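Local coordinates for protein Two-component system sensor histidine kinase (Bacteroides thetaiotaomicron, PDB 3OTT) that probably senses saccharides through its extracellular beta-propeller and beta-sandwich region and passes the signal on as a histidine kinase that phosphorylates protein histidine using ATP, at residues B[486-495]-B[508-519]; B[531-539]-B[550-561]. All blocks are in the same frame, centred on the assembly; numbering follows the deposited sequence.

Interaction 1: B[486-495]-B[508-519]; sequences WVLLYNNKGI and LFADELTGEKSP
Ile495 and Leu508 form an antiparallel hydrogen-bonded pair: Leu508 N gives a nearly straight bond to Ile495 O (2.9 Å, 176° at the hydrogen), and Ile495 N returns one to Leu508 O. Past this pair the chain of 508-519 curls, and Gly494 N bonds to the carbonyl of Leu513, the central residue of an inverse gamma turn. Glycine suits position 494, since its phi is positive and a CB would run into Leu508 O. Ser518 adds a side-chain bond: with its OG anti to the backbone N (chi1 174°), the hydroxyl donates to Asn492 O at 2.9 Å, in the carbonyl plane. A water donates to Pro519 O and accepts from Asn492 N, linking the turn after strand 485-489 to the start of strand 519-524.

Strands 485-489, 495-499 and 504-508 belong to one four-stranded propeller blade, and 509-518 is the connection to strand 519-524, the first of the next.

Van der Waals contacts flank the polar ones. The six-membered part of the Trp486 indole meets Leu508 obliquely, CH2 to CD1 at 3.5 Å, while Trp486 NE1 bonds to Asp480. Pro519, a rigid ring needing no N-H partner, sets CB 3.6 Å from Leu488 CD2 and CG near Gly494 O and Ile495 CG2. At the surface, the aliphatic part of Lys493 crosses Thr514, carbon against oxygen, with Lys493 CD 3.2 Å from Thr514 OG1.

Interaction 2: B[531-539]-B[550-561]; sequences WVGFHGGVM and SISFGSFSNNEI
Val538 stands beside Ile551 and points the same way, its CG2 3.8 Å from Ile551 CG1. Its other branch, CG1, lies 3.8 Å from Phe553 CE2, in the plane of the ring at its edge, and close to Ile561 CD1. The flat side of Phe553 lies against backbone without side chains: Gly536 C is over the ring centre, and CE2 comes 3.5 Å from Gly537 CA. Glycine suits position 537 because the neighbouring strand comes close there, at Ile551 O and Ser552 CA, and suits 536 because its phi is positive in the turn.

Strands 537-539 and 550-552 are the outer pair of a four-stranded propeller blade, running antiparallel at 174°. Val538 and Ile551 exchange backbone bonds, the straighter from Ile551 N to Val538 O, and Phe553 N reaches Gly536 O from well above the carbonyl plane. Gly536 and Gly537 end the type II turn that begins at Phe534.

Ile561 packs on the mouth of this turn, its CD1 3.4 Å from Phe534 O and 3.6 Å from Gly537 O. At the outer end His535 receives Glu560 CA over one ring face, while Glu560 CG abuts His535 NE2 at 3.3 Å. Phe534 presents its ring edge to Ser550 OG.

Overall arrangement
From the N terminus, the chain enters interaction 1 on strand 485-489, completes its blade through strands 495-499 and 504-508, and closes the loop when 508-519 comes back against 486-495. Only then does interaction 2 open: 531-539 is met by 550-561, through the hairpin of strands 537-542 and 547-552 and the connection after it. The two loops follow in series, neither nesting nor crossing, with centres about 13 Å apart. Each ties the turn between a blade's second and third strands to the end of its outermost strand and the connection onward. Pro519, ending interaction 1, packs on Val532 within the second blade; Leu513 of the connection touches Met539 of that blade, with a weak Ser550-Glu512 hydrogen bond nearby.

Interaction 1: B[486-495]-B[508-519]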
loop_
_atom_site.group_PDB
_atom_site.type_symbol
_atom_site.label_atom_id
_atom_site.label_comp_id
_atom_site.label_asym_id
_atom_site.label_seq_id
_atom_site.Cartn_x
_atom_site.Cartn_y
_atom_site.Cartn_z
ATOM N N TRP B 486 13.495 -1.726 41.511
ATOM C CA TRP B 486 14.786 -2.087 40.951
ATOM C C TRP B 486 14.934 -1.336 39.639
ATOM O O TRP B 486 13.950 -1.171 38.896
ATOM C CB TRP B 486 14.909 -3.604 40.721
ATOM C CG TRP B 486 14.888 -4.388 42.001
ATOM C CD1 TRP B 486 13.789 -4.788 42.699
ATOM C CD2 TRP B 486 16.007 -4.843 42.728
ATOM N NE1 TRP B 486 14.148 -5.454 43.820
ATOM C CE2 TRP B 486 15.512 -5.508 43.876
ATOM C CE3 TRP B 486 17.387 -4.731 42.546
ATOM C CZ2 TRP B 486 16.351 -6.087 44.839
ATOM C CZ3 TRP B 486 18.242 -5.310 43.504
ATOM C CH2 TRP B 486 17.720 -5.986 44.636
ATOM N N VAL B 487 16.160 -0.900 39.377
ATOM C CA VAL B 487 16.409 0.144 38.394
ATOM C C VAL B 487 17.534 -0.298 37.457
ATOM O O VAL B 487 18.648 -0.587 37.917
ATOM C CB VAL B 487 16.894 1.378 39.104
ATOM C CG1 VAL B 487 17.234 2.479 38.071
ATOM C CG2 VAL B 487 15.877 1.831 40.106
ATOM N N LEU B 488 17.227 -0.377 36.171
ATOM C CA LEU B 488 18.239 -0.630 35.149
ATOM C C LEU B 488 18.709 0.730 34.552
ATOM O O LEU B 488 17.882 1.507 34.055
ATOM C CB LEU B 488 17.626 -1.566 34.110
ATOM C CG LEU B 488 18.431 -2.097 32.902
ATOM C CD1 LEU B 488 18.781 -0.942 32.004
ATOM C CD2 LEU B 488 19.748 -2.901 33.243
ATOM N N LEU B 489 20.008 1.042 34.687
ATOM C CA LEU B 489 20.623 2.246 34.093
ATOM C C LEU B 489 21.387 1.938 32.798
ATOM O O LEU B 489 21.879 0.866 32.629
ATOM C CB LEU B 489 21.543 2.997 35.093
ATOM C CG LEU B 489 20.824 3.306 36.430
ATOM C CD1 LEU B 489 20.981 2.148 37.448
ATOM C CD2 LEU B 489 21.224 4.597 37.023
ATOM N N TYR B 490 21.462 2.897 31.885
ATOM C CA TYR B 490 22.130 2.689 30.599
ATOM C C TYR B 490 23.655 2.622 30.840
ATOM O O TYR B 490 24.236 3.486 31.539
ATOM C CB TYR B 490 21.740 3.818 29.635
ATOM C CG TYR B 490 22.472 3.826 28.287
ATOM C CD1 TYR B 490 22.134 2.905 27.269
ATOM C CD2 TYR B 490 23.509 4.761 28.015
ATOM C CE1 TYR B 490 22.791 2.902 26.022
ATOM C CE2 TYR B 490 24.190 4.766 26.745
ATOM C CZ TYR B 490 23.801 3.836 25.757
ATOM O OH TYR B 490 24.440 3.811 24.520
ATOM N N ASN B 491 24.293 1.601 30.275
ATOM C CA ASN B 491 25.791 1.453 30.325
ATOM C C ASN B 491 26.437 1.855 31.672
ATOM O O ASN B 491 27.234 2.774 31.769
ATOM C CB ASN B 491 26.503 2.111 29.109
ATOM C CG ASN B 491 27.965 1.588 28.919
ATOM O OD1 ASN B 491 28.236 0.373 29.060
ATOM N ND2 ASN B 491 28.906 2.506 28.639
ATOM N N ASN B 492 26.042 1.122 32.708
ATOM C CA ASN B 492 26.413 1.363 34.103
ATOM C C ASN B 492 26.909 0.034 34.701
ATOM O O ASN B 492 27.102 -0.939 33.975
ATOM C CB ASN B 492 25.167 1.836 34.868
ATOM C CG ASN B 492 25.510 2.726 36.086
ATOM O OD1 ASN B 492 25.945 2.241 37.128
ATOM N ND2 ASN B 492 25.292 4.022 35.941
ATOM N N LYS B 493 27.064 -0.028 36.010
ATOM C CA LYS B 493 27.563 -1.248 36.669
ATOM C C LYS B 493 26.525 -1.658 37.721
ATOM O O LYS B 493 26.132 -0.848 38.537
ATOM C CB LYS B 493 28.956 -0.992 37.334
ATOM C CG LYS B 493 30.005 -0.266 36.406
ATOM C CD LYS B 493 31.514 -0.320 36.854
ATOM C CE LYS B 493 31.817 0.460 38.162
ATOM N NZ LYS B 493 32.652 1.757 38.008
ATOM N N GLY B 494 26.089 -2.901 37.704
ATOM C CA GLY B 494 25.121 -3.358 38.666
ATOM C C GLY B 494 23.724 -2.808 38.334
ATOM O O GLY B 494 23.483 -2.276 37.224
ATOM N N ILE B 495 22.820 -2.942 39.295
ATOM C CA ILE B 495 21.462 -2.355 39.240
ATOM C C ILE B 495 21.162 -1.706 40.597
ATOM O O ILE B 495 21.707 -2.082 41.630
ATOM C CB ILE B 495 20.328 -3.412 38.811
ATOM C CG1 ILE B 495 20.281 -4.578 39.771
ATOM C CG2 ILE B 495 20.503 -3.939 37.323
ATOM C CD1 ILE B 495 19.120 -5.570 39.460
ATOM N N LEU B 508 23.592 -2.769 43.707
ATOM C CA LEU B 508 23.884 -4.188 43.921
ATOM C C LEU B 508 24.414 -4.955 42.677
ATOM O O LEU B 508 24.162 -4.562 41.564
ATOM C CB LEU B 508 22.648 -4.897 44.465
ATOM C CG LEU B 508 22.211 -4.562 45.908
ATOM C CD1 LEU B 508 20.768 -4.999 46.012
ATOM C CD2 LEU B 508 23.105 -5.219 46.978
ATOM N N PHE B 509 25.181 -6.029 42.905
ATOM C CA PHE B 509 25.720 -6.889 41.840
ATOM C C PHE B 509 26.683 -6.169 40.893
ATOM O O PHE B 509 26.849 -6.585 39.750
ATOM C CB PHE B 509 24.553 -7.631 41.105
ATOM C CG PHE B 509 23.523 -8.214 42.078
ATOM C CD1 PHE B 509 23.889 -9.200 42.985
ATOM C CD2 PHE B 509 22.217 -7.688 42.161
ATOM C CE1 PHE B 509 22.942 -9.717 43.912
ATOM C CE2 PHE B 509 21.276 -8.205 43.058
ATOM C CZ PHE B 509 21.642 -9.198 43.945
ATOM N N ALA B 510 27.304 -5.083 41.358
ATOM C CA ALA B 510 28.281 -4.367 40.551
ATOM C C ALA B 510 29.590 -5.158 40.435
ATOM O O ALA B 510 30.420 -4.866 39.585
ATOM C CB ALA B 510 28.556 -2.912 41.128
ATOM N N ASP B 511 29.767 -6.140 41.299
ATOM C CA ASP B 511 30.972 -6.943 41.284
ATOM C C ASP B 511 31.056 -7.807 40.006
ATOM O O ASP B 511 32.118 -7.951 39.423
ATOM C CB ASP B 511 31.105 -7.752 42.596
ATOM C CG ASP B 511 29.941 -8.745 42.830
ATOM O OD1 ASP B 511 28.853 -8.643 42.172
ATOM O OD2 ASP B 511 30.122 -9.639 43.700
ATOM N N GLU B 512 29.916 -8.308 39.541
ATOM C CA GLU B 512 29.840 -9.120 38.348
ATOM C C GLU B 512 29.263 -8.360 37.147
ATOM O O GLU B 512 29.780 -8.468 36.028
ATOM C CB GLU B 512 28.979 -10.361 38.663
ATOM C CG GLU B 512 29.024 -11.425 37.583
ATOM C CD GLU B 512 28.488 -12.809 38.028
ATOM O OE1 GLU B 512 28.274 -13.048 39.254
ATOM O OE2 GLU B 512 28.297 -13.656 37.116
ATOM N N LEU B 513 28.186 -7.589 37.352
ATOM C CA LEU B 513 27.552 -6.922 36.234
ATOM C C LEU B 513 28.294 -5.654 35.792
ATOM O O LEU B 513 27.859 -4.553 36.065
ATOM C CB LEU B 513 26.127 -6.615 36.587
ATOM C CG LEU B 513 25.137 -7.771 36.756
ATOM C CD1 LEU B 513 23.842 -7.126 37.298
ATOM C CD2 LEU B 513 24.866 -8.455 35.461
ATOM N N THR B 514 29.414 -5.807 35.103
ATOM C CA THR B 514 30.362 -4.713 34.939
ATOM C C THR B 514 31.240 -5.026 33.710
ATOM O O THR B 514 31.410 -6.203 33.371
ATOM C CB THR B 514 31.228 -4.567 36.219
ATOM O OG1 THR B 514 32.050 -3.410 36.147
ATOM C CG2 THR B 514 32.123 -5.717 36.393
ATOM N N GLY B 515 31.769 -3.980 33.058
ATOM C CA GLY B 515 32.571 -4.121 31.828
ATOM C C GLY B 515 31.754 -4.821 30.759
ATOM O O GLY B 515 30.666 -4.360 30.389
ATOM N N GLU B 516 32.235 -5.961 30.306
ATOM C CA GLU B 516 31.539 -6.677 29.249
ATOM C C GLU B 516 30.180 -7.239 29.748
ATOM O O GLU B 516 29.295 -7.547 28.958
ATOM C CB GLU B 516 32.434 -7.775 28.586
ATOM C CG GLU B 516 32.834 -8.936 29.494
ATOM C CD GLU B 516 33.665 -10.013 28.773
ATOM O OE1 GLU B 516 34.860 -10.162 29.120
ATOM O OE2 GLU B 516 33.135 -10.712 27.859
ATOM N N LYS B 517 30.012 -7.331 31.061
ATOM C CA LYS B 517 28.747 -7.837 31.572
ATOM C C LYS B 517 27.818 -6.729 32.079
ATOM O O LYS B 517 26.951 -6.960 32.913
ATOM C CB LYS B 517 28.967 -8.972 32.590
ATOM C CG LYS B 517 29.471 -10.219 31.916
ATOM C CD LYS B 517 30.019 -11.209 32.886
ATOM C CE LYS B 517 28.905 -11.953 33.567
ATOM N NZ LYS B 517 29.345 -13.340 33.875
ATOM N N SER B 518 28.045 -5.526 31.577
ATOM C CA SER B 518 27.175 -4.389 31.862
ATOM C C SER B 518 25.725 -4.712 31.435
ATOM O O SER B 518 25.498 -5.125 30.312
ATOM C CB SER B 518 27.687 -3.147 31.155
ATOM O OG SER B 518 26.780 -2.091 31.315
ATOM N N PRO B 519 24.765 -4.560 32.344
ATOM C CA PRO B 519 23.374 -5.003 32.093
ATOM C C PRO B 519 22.653 -4.106 31.129
ATOM O O PRO B 519 22.927 -2.924 31.096
ATOM C CB PRO B 519 22.683 -4.902 33.483
ATOM C CG PRO B 519 23.573 -4.047 34.349
ATOM C CD PRO B 519 24.940 -3.927 33.682
HETATM O O HOH W 1 23.809 -0.669 32.733
#

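Interaction 2: B[531-539]-B[550-561]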
loop_
_atom_site.group_PDB
_atom_site.type_symbol
_atom_site.label_atom_id
_atom_site.label_comp_id
_atom_site.label_asym_id
_atom_site.label_seq_id
_atom_site.Cartn_x
_atom_site.Cartn_y
_atom_site.Cartn_z
ATOM N N TRP B 531 15.249 -11.013 36.516
ATOM C CA TRP B 531 16.114 -11.457 35.438
ATOM C C TRP B 531 16.820 -10.245 34.836
ATOM O O TRP B 531 16.147 -9.256 34.415
ATOM C CB TRP B 531 15.276 -12.219 34.397
ATOM C CG TRP B 531 14.760 -13.533 34.945
ATOM C CD1 TRP B 531 13.682 -13.708 35.709
ATOM C CD2 TRP B 531 15.370 -14.822 34.797
ATOM N NE1 TRP B 531 13.527 -15.048 36.047
ATOM C CE2 TRP B 531 14.565 -15.749 35.500
ATOM C CE3 TRP B 531 16.525 -15.284 34.131
ATOM C CZ2 TRP B 531 14.843 -17.129 35.527
ATOM C CZ3 TRP B 531 16.814 -16.630 34.166
ATOM C CH2 TRP B 531 15.976 -17.550 34.858
ATOM N N VAL B 532 18.160 -10.304 34.821
ATOM C CA VAL B 532 18.992 -9.269 34.216
ATOM C C VAL B 532 19.690 -9.791 32.937
ATOM O O VAL B 532 20.290 -10.874 32.907
ATOM C CB VAL B 532 20.062 -8.710 35.212
ATOM C CG1 VAL B 532 20.809 -7.434 34.605
ATOM C CG2 VAL B 532 19.432 -8.309 36.565
ATOM N N GLY B 533 19.609 -9.017 31.869
ATOM C CA GLY B 533 20.191 -9.433 30.612
ATOM C C GLY B 533 21.452 -8.637 30.435
ATOM O O GLY B 533 21.505 -7.435 30.774
ATOM N N PHE B 534 22.480 -9.324 29.959
ATOM C CA PHE B 534 23.702 -8.703 29.529
ATOM C C PHE B 534 24.204 -9.421 28.266
ATOM O O PHE B 534 23.613 -10.433 27.799
ATOM C CB PHE B 534 24.767 -8.733 30.651
ATOM C CG PHE B 534 24.997 -10.100 31.268
ATOM C CD1 PHE B 534 25.908 -10.991 30.709
ATOM C CD2 PHE B 534 24.340 -10.472 32.442
ATOM C CE1 PHE B 534 26.151 -12.252 31.284
ATOM C CE2 PHE B 534 24.584 -11.731 33.051
ATOM C CZ PHE B 534 25.466 -12.619 32.456
ATOM N N HIS B 535 25.305 -8.914 27.732
ATOM C CA HIS B 535 25.920 -9.491 26.546
ATOM C C HIS B 535 26.274 -10.944 26.736
ATOM O O HIS B 535 27.227 -11.249 27.427
ATOM C CB HIS B 535 27.139 -8.653 26.065
ATOM C CG HIS B 535 26.739 -7.474 25.238
ATOM N ND1 HIS B 535 25.991 -6.425 25.751
ATOM C CD2 HIS B 535 26.920 -7.199 23.924
ATOM C CE1 HIS B 535 25.752 -5.546 24.793
ATOM N NE2 HIS B 535 26.320 -5.984 23.678
ATOM N N GLY B 536 25.503 -11.816 26.074
ATOM C CA GLY B 536 25.761 -13.241 26.038
ATOM C C GLY B 536 25.506 -14.011 27.319
ATOM O O GLY B 536 26.219 -14.986 27.614
ATOM N N GLY B 537 24.508 -13.581 28.077
ATOM C CA GLY B 537 24.075 -14.288 29.268
ATOM C C GLY B 537 22.994 -13.547 30.057
ATOM O O GLY B 537 22.602 -12.383 29.730
ATOM N N VAL B 538 22.451 -14.250 31.051
ATOM C CA VAL B 538 21.480 -13.635 31.949
ATOM C C VAL B 538 21.831 -13.991 33.386
ATOM O O VAL B 538 22.554 -14.926 33.633
ATOM C CB VAL B 538 19.986 -14.106 31.678
ATOM C CG1 VAL B 538 19.609 -13.951 30.233
ATOM C CG2 VAL B 538 19.799 -15.547 32.110
ATOM N N MET B 539 21.262 -13.249 34.317
ATOM C CA MET B 539 21.489 -13.447 35.722
ATOM C C MET B 539 20.111 -13.465 36.397
ATOM O O MET B 539 19.272 -12.535 36.158
ATOM C CB MET B 539 22.293 -12.270 36.296
ATOM C CG MET B 539 22.367 -12.234 37.832
ATOM S SD MET B 539 23.786 -11.250 38.499
ATOM C CE MET B 539 22.845 -9.982 39.104
ATOM N N SER B 550 23.967 -17.097 37.602
ATOM C CA SER B 550 24.243 -16.491 36.344
ATOM C C SER B 550 24.652 -17.555 35.352
ATOM O O SER B 550 25.267 -18.537 35.731
ATOM C CB SER B 550 25.390 -15.492 36.569
ATOM O OG SER B 550 25.469 -14.715 35.430
ATOM N N ILE B 551 24.280 -17.383 34.085
ATOM C CA ILE B 551 24.702 -18.310 33.028
ATOM C C ILE B 551 25.109 -17.526 31.808
ATOM O O ILE B 551 24.742 -16.372 31.645
ATOM C CB ILE B 551 23.565 -19.265 32.565
ATOM C CG1 ILE B 551 22.295 -18.472 32.283
ATOM C CG2 ILE B 551 23.337 -20.400 33.572
ATOM C CD1 ILE B 551 21.474 -19.039 31.201
ATOM N N SER B 552 25.866 -18.159 30.932
ATOM C CA SER B 552 26.153 -17.551 29.646
ATOM C C SER B 552 25.672 -18.534 28.627
ATOM O O SER B 552 25.660 -19.728 28.861
ATOM C CB SER B 552 27.647 -17.260 29.474
ATOM O OG SER B 552 28.346 -18.468 29.312
ATOM N N PHE B 553 25.237 -18.041 27.494
ATOM C CA PHE B 553 24.661 -18.948 26.558
ATOM C C PHE B 553 25.132 -18.608 25.175
ATOM O O PHE B 553 25.270 -17.438 24.815
ATOM C CB PHE B 553 23.126 -18.946 26.650
ATOM C CG PHE B 553 22.516 -17.597 26.498
ATOM C CD1 PHE B 553 22.452 -16.978 25.241
ATOM C CD2 PHE B 553 22.013 -16.931 27.596
ATOM C CE1 PHE B 553 21.908 -15.720 25.083
ATOM C CE2 PHE B 553 21.452 -15.668 27.440
ATOM C CZ PHE B 553 21.405 -15.060 26.175
ATOM N N GLY B 554 25.412 -19.664 24.427
ATOM C CA GLY B 554 25.674 -19.578 22.999
ATOM C C GLY B 554 27.053 -19.106 22.627
ATOM O O GLY B 554 28.048 -19.401 23.300
ATOM N N SER B 555 27.079 -18.407 21.502
ATOM C CA SER B 555 28.155 -17.508 21.124
ATOM C C SER B 555 27.498 -16.439 20.215
ATOM O O SER B 555 26.350 -16.628 19.774
ATOM C CB SER B 555 29.263 -18.282 20.418
ATOM O OG SER B 555 29.891 -19.157 21.334
ATOM N N PHE B 556 28.161 -15.307 19.971
ATOM C CA PHE B 556 29.418 -14.937 20.615
ATOM C C PHE B 556 29.206 -14.526 22.104
ATOM O O PHE B 556 28.064 -14.513 22.622
ATOM C CB PHE B 556 30.099 -13.815 19.794
ATOM C CG PHE B 556 30.426 -14.207 18.345
ATOM C CD1 PHE B 556 31.394 -15.200 18.062
ATOM C CD2 PHE B 556 29.788 -13.560 17.267
ATOM C CE1 PHE B 556 31.716 -15.565 16.723
ATOM C CE2 PHE B 556 30.097 -13.907 15.918
ATOM C CZ PHE B 556 31.071 -14.918 15.648
ATOM N N SER B 557 30.314 -14.233 22.790
ATOM C CA SER B 557 30.297 -13.645 24.138
ATOM C C SER B 557 29.671 -12.232 24.096
ATOM O O SER B 557 28.899 -11.840 24.992
ATOM C CB SER B 557 31.731 -13.615 24.699
ATOM O OG SER B 557 31.968 -12.514 25.561
ATOM N N ASN B 558 30.004 -11.484 23.040
ATOM C CA ASN B 558 29.478 -10.133 22.827
ATOM C C ASN B 558 28.315 -10.268 21.830
ATOM O O ASN B 558 28.492 -10.083 20.611
ATOM C CB ASN B 558 30.604 -9.181 22.343
ATOM C CG ASN B 558 31.856 -9.163 23.311
ATOM O OD1 ASN B 558 31.740 -8.815 24.509
ATOM N ND2 ASN B 558 33.042 -9.525 22.773
ATOM N N ASN B 559 27.148 -10.651 22.377
ATOM C CA ASN B 559 25.939 -11.022 21.633
ATOM C C ASN B 559 24.731 -10.370 22.303
ATOM O O ASN B 559 24.289 -10.806 23.349
ATOM C CB ASN B 559 25.784 -12.549 21.611
ATOM C CG ASN B 559 24.398 -12.995 21.167
ATOM O OD1 ASN B 559 23.820 -12.402 20.255
ATOM N ND2 ASN B 559 23.855 -14.043 21.808
ATOM N N GLU B 560 24.204 -9.328 21.685
ATOM C CA GLU B 560 23.287 -8.418 22.325
ATOM C C GLU B 560 21.878 -8.952 22.547
ATOM O O GLU B 560 21.269 -9.540 21.682
ATOM C CB GLU B 560 23.169 -7.150 21.504
ATOM C CG GLU B 560 24.494 -6.534 20.988
ATOM C CD GLU B 560 24.237 -5.338 20.051
ATOM O OE1 GLU B 560 23.057 -4.875 19.981
ATOM O OE2 GLU B 560 25.209 -4.866 19.395
ATOM N N ILE B 561 21.350 -8.687 23.718
ATOM C CA ILE B 561 19.963 -9.041 24.033
ATOM C C ILE B 561 19.027 -7.910 23.605
ATOM O O ILE B 561 19.236 -6.757 24.000
ATOM C CB ILE B 561 19.792 -9.326 25.539
ATOM C CG1 ILE B 561 20.589 -10.594 25.925
ATOM C CG2 ILE B 561 18.361 -9.470 25.869
ATOM C CD1 ILE B 561 20.290 -11.115 27.296
#